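Local coordinates for protein BtGH115A (Bacteroides thetaiotaomicron, PDB 5BY3) that acts as a family GH115 4-O-methyl-alpha-glucuronidase with specificity for decorated arabinogalactans, at residues W397-S410 with A493-E507. Residues are numbered along the deposited sequence; the frame is centred on the assembly and turned at random.
Sequences WGRPHDHLWLSTMS and AHIRKPEFMGNTREE. With NI (nickel (II) ion), chain C.
P400 and H401 run alongside R505 and E506, their CA atoms 5.3 and 5.0 Å apart; further on, H403 lies by E499, L406 by P498 and T408 by A493, without regular pairing. Residues 397-410 form a TIM-barrel beta-alpha loop between strand 388-393 and helix 411-423; residues 493-507 carry the end of helix 476-495 and the irregular chain after it. Beyond a cis peptide bond, P400 O accepts E506 N at 2.8 Å. E499 and H401 carry much of the contact. Bent at chi2 (93°), the glutamate side chain brings OE2 to two successive amides: W405 N at 2.9 Å uses the anti lone pair, and L406 N comes from the syn side, tilted out of the carboxylate plane, while OE1 takes a water that also binds L406 O and T408 OG1. Both amides follow L404, whose carbonyl oxygen binds nickel together with D436, so E499 probably steadies the chain beside the metal. The H401 ring, with CG anti to the backbone N (chi1 -165°), lays one face against E499 O, 3.2 Å from CE1. Its ND1 donates to D402 O at 2.7 Å, nearly in the ring plane, and NE2 shares a water with T504 OG1. With an alanine here, D402 O is likely to lose this donor and the water on T504 OG1 its histidine partner. The carboxylates of D402 and E506 both form salt bridges with R620, which probably offsets their repulsion. P498 packs against W405 and L406, and K497 runs past T408 OG1 to bring NZ to a water also held, weakly, by A493 O. R399 NE forms a salt bridge with E507 OE1 at 3.2 Å, the oxygen near the guanidinium plane and the carboxylate turned 78° from it.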
loop_
_atom_site.group_PDB
_atom_site.type_symbol
_atom_site.label_atom_id
_atom_site.label_comp_id
_atom_site.label_asym_id
_atom_site.label_seq_id
_atom_site.Cartn_x
_atom_site.Cartn_y
_atom_site.Cartn_z
ATOM N N TRP A 397 -7.265 -7.013 7.859
ATOM C CA TRP A 397 -7.886 -7.933 8.834
ATOM C C TRP A 397 -9.056 -8.581 8.120
ATOM O O TRP A 397 -9.960 -7.882 7.694
ATOM C CB TRP A 397 -8.331 -7.142 10.083
ATOM C CG TRP A 397 -9.400 -7.771 10.986
ATOM C CD1 TRP A 397 -10.074 -8.962 10.803
ATOM C CD2 TRP A 397 -9.908 -7.220 12.188
ATOM N NE1 TRP A 397 -10.951 -9.186 11.821
ATOM C CE2 TRP A 397 -10.894 -8.132 12.685
ATOM C CE3 TRP A 397 -9.635 -6.041 12.912
ATOM C CZ2 TRP A 397 -11.600 -7.911 13.882
ATOM C CZ3 TRP A 397 -10.353 -5.803 14.121
ATOM C CH2 TRP A 397 -11.320 -6.743 14.591
ATOM N N GLY A 398 -9.026 -9.902 7.962
ATOM C CA GLY A 398 -10.099 -10.610 7.277
ATOM C C GLY A 398 -9.706 -11.967 6.763
ATOM O O GLY A 398 -8.661 -12.478 7.142
ATOM N N ARG A 399 -10.574 -12.536 5.917
ATOM C CA ARG A 399 -10.452 -13.862 5.349
ATOM C C ARG A 399 -9.693 -13.808 4.019
ATOM O O ARG A 399 -9.781 -12.806 3.316
ATOM C CB ARG A 399 -11.844 -14.424 5.029
ATOM C CG ARG A 399 -12.535 -13.698 3.859
ATOM C CD ARG A 399 -13.946 -14.179 3.666
ATOM N NE ARG A 399 -14.746 -13.732 4.793
ATOM C CZ ARG A 399 -16.025 -14.022 4.987
ATOM N NH1 ARG A 399 -16.724 -14.776 4.131
ATOM N NH2 ARG A 399 -16.601 -13.530 6.053
ATOM N N PRO A 400 -8.984 -14.879 3.650
ATOM C CA PRO A 400 -8.775 -16.100 4.479
ATOM C C PRO A 400 -7.856 -15.924 5.716
ATOM O O PRO A 400 -7.870 -16.773 6.605
ATOM C CB PRO A 400 -8.133 -17.059 3.481
ATOM C CG PRO A 400 -7.331 -16.136 2.591
ATOM C CD PRO A 400 -8.197 -14.917 2.400
ATOM N N HIS A 401 -7.044 -14.860 5.784
ATOM C CA HIS A 401 -6.202 -14.633 6.998
ATOM C C HIS A 401 -5.703 -13.170 7.084
ATOM O O HIS A 401 -5.323 -12.618 6.068
ATOM C CB HIS A 401 -5.024 -15.636 7.028
ATOM C CG HIS A 401 -4.360 -15.727 8.354
ATOM N ND1 HIS A 401 -3.594 -14.700 8.868
ATOM C CD2 HIS A 401 -4.385 -16.698 9.301
ATOM C CE1 HIS A 401 -3.180 -15.038 10.081
ATOM N NE2 HIS A 401 -3.642 -16.247 10.363
ATOM N N ASP A 402 -5.662 -12.567 8.279
ATOM C CA ASP A 402 -5.049 -11.218 8.462
ATOM C C ASP A 402 -3.564 -11.227 8.070
ATOM O O ASP A 402 -2.847 -12.196 8.360
ATOM C CB ASP A 402 -5.031 -10.696 9.901
ATOM C CG ASP A 402 -6.331 -10.931 10.716
ATOM O OD1 ASP A 402 -7.332 -11.521 10.221
ATOM O OD2 ASP A 402 -6.294 -10.518 11.928
ATOM N N HIS A 403 -3.126 -10.153 7.398
ATOM C CA HIS A 403 -1.731 -9.792 7.385
ATOM C C HIS A 403 -1.571 -8.456 8.067
ATOM O O HIS A 403 -1.743 -7.404 7.442
ATOM C CB HIS A 403 -1.118 -9.817 5.980
ATOM C CG HIS A 403 -1.939 -9.156 4.910
ATOM N ND1 HIS A 403 -3.115 -9.704 4.424
ATOM C CD2 HIS A 403 -1.724 -8.017 4.195
ATOM C CE1 HIS A 403 -3.583 -8.926 3.457
ATOM N NE2 HIS A 403 -2.777 -7.881 3.323
ATOM N N LEU A 404 -1.277 -8.490 9.369
ATOM C CA LEU A 404 -1.202 -7.245 10.167
ATOM C C LEU A 404 0.092 -7.030 10.911
ATOM O O LEU A 404 0.276 -5.974 11.539
ATOM C CB LEU A 404 -2.319 -7.225 11.215
ATOM C CG LEU A 404 -3.781 -7.159 10.799
ATOM C CD1 LEU A 404 -4.634 -7.292 12.040
ATOM C CD2 LEU A 404 -4.023 -5.817 10.138
ATOM N N TRP A 405 0.979 -8.026 10.897
ATOM C CA TRP A 405 2.163 -7.894 11.724
ATOM C C TRP A 405 3.308 -7.193 11.005
ATOM O O TRP A 405 3.732 -6.100 11.424
ATOM C CB TRP A 405 2.541 -9.223 12.289
ATOM C CG TRP A 405 3.852 -9.287 12.989
ATOM C CD1 TRP A 405 4.422 -8.350 13.820
ATOM C CD2 TRP A 405 4.738 -10.401 12.968
ATOM N NE1 TRP A 405 5.617 -8.821 14.303
ATOM C CE2 TRP A 405 5.828 -10.083 13.804
ATOM C CE3 TRP A 405 4.722 -11.641 12.306
ATOM C CZ2 TRP A 405 6.911 -10.955 13.983
ATOM C CZ3 TRP A 405 5.795 -12.512 12.487
ATOM C CH2 TRP A 405 6.883 -12.151 13.305
ATOM N N LEU A 406 3.765 -7.822 9.922
ATOM C CA LEU A 406 4.792 -7.308 9.049
ATOM C C LEU A 406 4.198 -6.941 7.676
ATOM O O LEU A 406 3.097 -7.366 7.311
ATOM C CB LEU A 406 5.897 -8.354 8.887
ATOM C CG LEU A 406 6.604 -8.741 10.202
ATOM C CD1 LEU A 406 7.543 -9.931 9.979
ATOM C CD2 LEU A 406 7.341 -7.541 10.806
ATOM N N SER A 407 4.939 -6.129 6.953
ATOM C CA SER A 407 4.526 -5.616 5.711
ATOM C C SER A 407 5.413 -6.238 4.660
ATOM O O SER A 407 6.541 -5.758 4.404
ATOM C CB SER A 407 4.722 -4.087 5.717
ATOM O OG SER A 407 4.754 -3.586 4.376
ATOM N N THR A 408 4.893 -7.283 4.023
ATOM C CA THR A 408 5.694 -8.062 3.186
ATOM C C THR A 408 5.217 -8.183 1.735
ATOM O O THR A 408 5.742 -9.011 0.950
ATOM C CB THR A 408 5.932 -9.451 3.820
ATOM O OG1 THR A 408 4.699 -10.177 3.956
ATOM C CG2 THR A 408 6.653 -9.306 5.153
HETATM N N MSE A 409 4.217 -7.390 1.369
HETATM C CA MSE A 409 3.676 -7.453 0.015
HETATM C C MSE A 409 4.807 -7.031 -0.877
HETATM O O MSE A 409 5.607 -6.165 -0.516
HETATM C CB MSE A 409 2.491 -6.548 -0.166
HETATM C CG MSE A 409 1.724 -6.926 -1.430
HETATM SE SE MSE A 409 0.226 -5.652 -1.560
HETATM C CE MSE A 409 -0.833 -6.896 -0.410
ATOM N N SER A 410 4.924 -7.730 -1.988
ATOM C CA SER A 410 5.990 -7.533 -2.916
ATOM C C SER A 410 5.859 -6.203 -3.633
ATOM O O SER A 410 4.802 -5.888 -4.155
ATOM C CB SER A 410 6.013 -8.653 -3.949
ATOM O OG SER A 410 6.865 -8.282 -5.023
ATOM N N ALA A 493 8.186 -14.155 1.171
ATOM C CA ALA A 493 6.918 -13.704 1.767
ATOM C C ALA A 493 5.763 -13.815 0.757
ATOM O O ALA A 493 4.665 -14.168 1.145
ATOM C CB ALA A 493 7.027 -12.302 2.281
ATOM N N HIS A 494 6.038 -13.595 -0.531
ATOM C CA HIS A 494 5.064 -13.747 -1.617
ATOM C C HIS A 494 4.623 -15.207 -1.676
ATOM O O HIS A 494 3.449 -15.522 -1.875
ATOM C CB HIS A 494 5.733 -13.307 -2.924
ATOM C CG HIS A 494 4.847 -13.304 -4.135
ATOM N ND1 HIS A 494 4.007 -12.253 -4.442
ATOM C CD2 HIS A 494 4.740 -14.181 -5.170
ATOM C CE1 HIS A 494 3.392 -12.502 -5.593
ATOM N NE2 HIS A 494 3.828 -13.657 -6.064
ATOM N N ILE A 495 5.571 -16.100 -1.473
ATOM C CA ILE A 495 5.313 -17.528 -1.476
ATOM C C ILE A 495 4.398 -17.893 -0.309
ATOM O O ILE A 495 3.462 -18.666 -0.449
ATOM C CB ILE A 495 6.658 -18.287 -1.481
ATOM C CG1 ILE A 495 7.283 -18.110 -2.891
ATOM C CG2 ILE A 495 6.491 -19.765 -1.136
ATOM C CD1 ILE A 495 8.684 -18.635 -3.099
ATOM N N ARG A 496 4.660 -17.295 0.838
ATOM C CA ARG A 496 3.830 -17.466 1.995
ATOM C C ARG A 496 4.311 -16.452 2.999
ATOM O O ARG A 496 5.467 -16.470 3.414
ATOM C CB ARG A 496 3.966 -18.867 2.542
ATOM C CG ARG A 496 2.815 -19.216 3.451
ATOM C CD ARG A 496 1.750 -19.986 2.695
ATOM N NE ARG A 496 0.604 -20.251 3.570
ATOM C CZ ARG A 496 -0.522 -20.854 3.191
ATOM N NH1 ARG A 496 -0.672 -21.258 1.927
ATOM N NH2 ARG A 496 -1.503 -21.019 4.079
ATOM N N LYS A 497 3.425 -15.523 3.321
ATOM C CA LYS A 497 3.644 -14.504 4.333
ATOM C C LYS A 497 3.916 -15.136 5.701
ATOM O O LYS A 497 3.439 -16.240 5.984
ATOM C CB LYS A 497 2.413 -13.623 4.416
ATOM C CG LYS A 497 2.235 -12.694 3.223
ATOM C CD LYS A 497 1.145 -11.642 3.408
ATOM C CE LYS A 497 1.458 -10.319 2.686
ATOM N NZ LYS A 497 1.378 -10.312 1.190
ATOM N N PRO A 498 4.687 -14.447 6.554
ATOM C CA PRO A 498 4.854 -14.917 7.937
ATOM C C PRO A 498 3.558 -15.320 8.632
ATOM O O PRO A 498 3.486 -16.419 9.173
ATOM C CB PRO A 498 5.467 -13.719 8.624
ATOM C CG PRO A 498 6.351 -13.163 7.550
ATOM C CD PRO A 498 5.563 -13.288 6.279
ATOM N N GLU A 499 2.555 -14.450 8.568
ATOM C CA GLU A 499 1.252 -14.656 9.157
ATOM C C GLU A 499 0.486 -15.821 8.575
ATOM O O GLU A 499 -0.337 -16.361 9.284
ATOM C CB GLU A 499 0.407 -13.379 9.043
ATOM C CG GLU A 499 0.981 -12.174 9.769
ATOM C CD GLU A 499 1.839 -11.302 8.871
ATOM O OE1 GLU A 499 2.372 -11.873 7.908
ATOM O OE2 GLU A 499 2.004 -10.055 9.127
ATOM N N PHE A 500 0.761 -16.240 7.330
ATOM C CA PHE A 500 0.152 -17.459 6.717
ATOM C C PHE A 500 0.873 -18.817 6.986
ATOM O O PHE A 500 0.441 -19.874 6.483
ATOM C CB PHE A 500 -0.063 -17.323 5.186
ATOM C CG PHE A 500 -0.650 -16.013 4.722
ATOM C CD1 PHE A 500 -1.360 -15.156 5.580
ATOM C CD2 PHE A 500 -0.511 -15.643 3.359
ATOM C CE1 PHE A 500 -1.859 -13.920 5.105
ATOM C CE2 PHE A 500 -1.044 -14.440 2.870
ATOM C CZ PHE A 500 -1.724 -13.567 3.746
HETATM N N MSE A 501 1.943 -18.814 7.775
HETATM C CA MSE A 501 2.815 -20.009 7.914
HETATM C C MSE A 501 2.226 -21.087 8.771
HETATM O O MSE A 501 2.762 -22.194 8.801
HETATM C CB MSE A 501 4.199 -19.685 8.482
HETATM C CG MSE A 501 5.028 -18.925 7.452
HETATM SE SE MSE A 501 5.390 -20.028 5.872
HETATM C CE MSE A 501 6.231 -21.560 6.748
ATOM N N GLY A 502 1.137 -20.781 9.481
ATOM C CA GLY A 502 0.388 -21.788 10.222
ATOM C C GLY A 502 -0.588 -22.591 9.377
ATOM O O GLY A 502 -1.127 -23.613 9.851
ATOM N N ASN A 503 -0.829 -22.150 8.129
ATOM C CA ASN A 503 -1.863 -22.754 7.271
ATOM C C ASN A 503 -3.224 -22.783 8.007
ATOM O O ASN A 503 -3.913 -23.798 8.032
ATOM C CB ASN A 503 -1.428 -24.182 6.801
ATOM C CG ASN A 503 -2.230 -24.700 5.587
ATOM O OD1 ASN A 503 -2.872 -23.926 4.854
ATOM N ND2 ASN A 503 -2.188 -26.023 5.372
ATOM N N THR A 504 -3.576 -21.686 8.663
ATOM C CA THR A 504 -4.846 -21.581 9.384
ATOM C C THR A 504 -5.741 -20.605 8.604
ATOM O O THR A 504 -5.299 -19.957 7.665
ATOM C CB THR A 504 -4.650 -21.022 10.825
ATOM O OG1 THR A 504 -3.925 -19.801 10.766
ATOM C CG2 THR A 504 -3.895 -21.980 11.731
ATOM N N ARG A 505 -7.009 -20.509 8.972
ATOM C CA ARG A 505 -7.896 -19.501 8.395
ATOM C C ARG A 505 -8.607 -18.699 9.466
ATOM O O ARG A 505 -8.713 -19.128 10.632
ATOM C CB ARG A 505 -8.848 -20.115 7.353
ATOM C CG ARG A 505 -8.315 -19.856 5.963
ATOM C CD ARG A 505 -8.227 -21.068 5.081
ATOM N NE ARG A 505 -9.523 -21.342 4.489
ATOM C CZ ARG A 505 -9.724 -21.910 3.301
ATOM N NH1 ARG A 505 -8.701 -22.257 2.515
ATOM N NH2 ARG A 505 -10.961 -22.110 2.897
ATOM N N GLU A 506 -9.022 -17.503 9.066
ATOM C CA GLU A 506 -9.834 -16.607 9.879
ATOM C C GLU A 506 -11.186 -16.423 9.205
ATOM O O GLU A 506 -11.317 -16.671 7.999
ATOM C CB GLU A 506 -9.128 -15.274 10.086
ATOM C CG GLU A 506 -8.143 -15.287 11.232
ATOM C CD GLU A 506 -8.767 -15.623 12.598
ATOM O OE1 GLU A 506 -9.759 -15.001 13.013
ATOM O OE2 GLU A 506 -8.239 -16.508 13.283
ATOM N N GLU A 507 -12.185 -16.045 10.011
ATOM C CA GLU A 507 -13.609 -15.938 9.626
ATOM C C GLU A 507 -14.253 -17.159 8.970
ATOM O O GLU A 507 -15.200 -17.020 8.201
ATOM C CB GLU A 507 -13.868 -14.677 8.810
ATOM C CG GLU A 507 -13.440 -13.416 9.562
ATOM C CD GLU A 507 -13.527 -12.166 8.709
ATOM O OE1 GLU A 507 -13.876 -12.278 7.502
ATOM O OE2 GLU A 507 -13.244 -11.076 9.265
HETATM NI NI NI C . 0.100 -3.620 11.775
HETATM O O HOH W 1 -4.052 -17.984 12.688
HETATM O O HOH W 2 3.110 -10.008 6.045
HETATM O O HOH W 3 3.536 -11.695 0.662
HETATM O O HOH W 4 -0.861 -4.574 13.861
HETATM O O HOH W 5 1.065 -1.748 10.372
#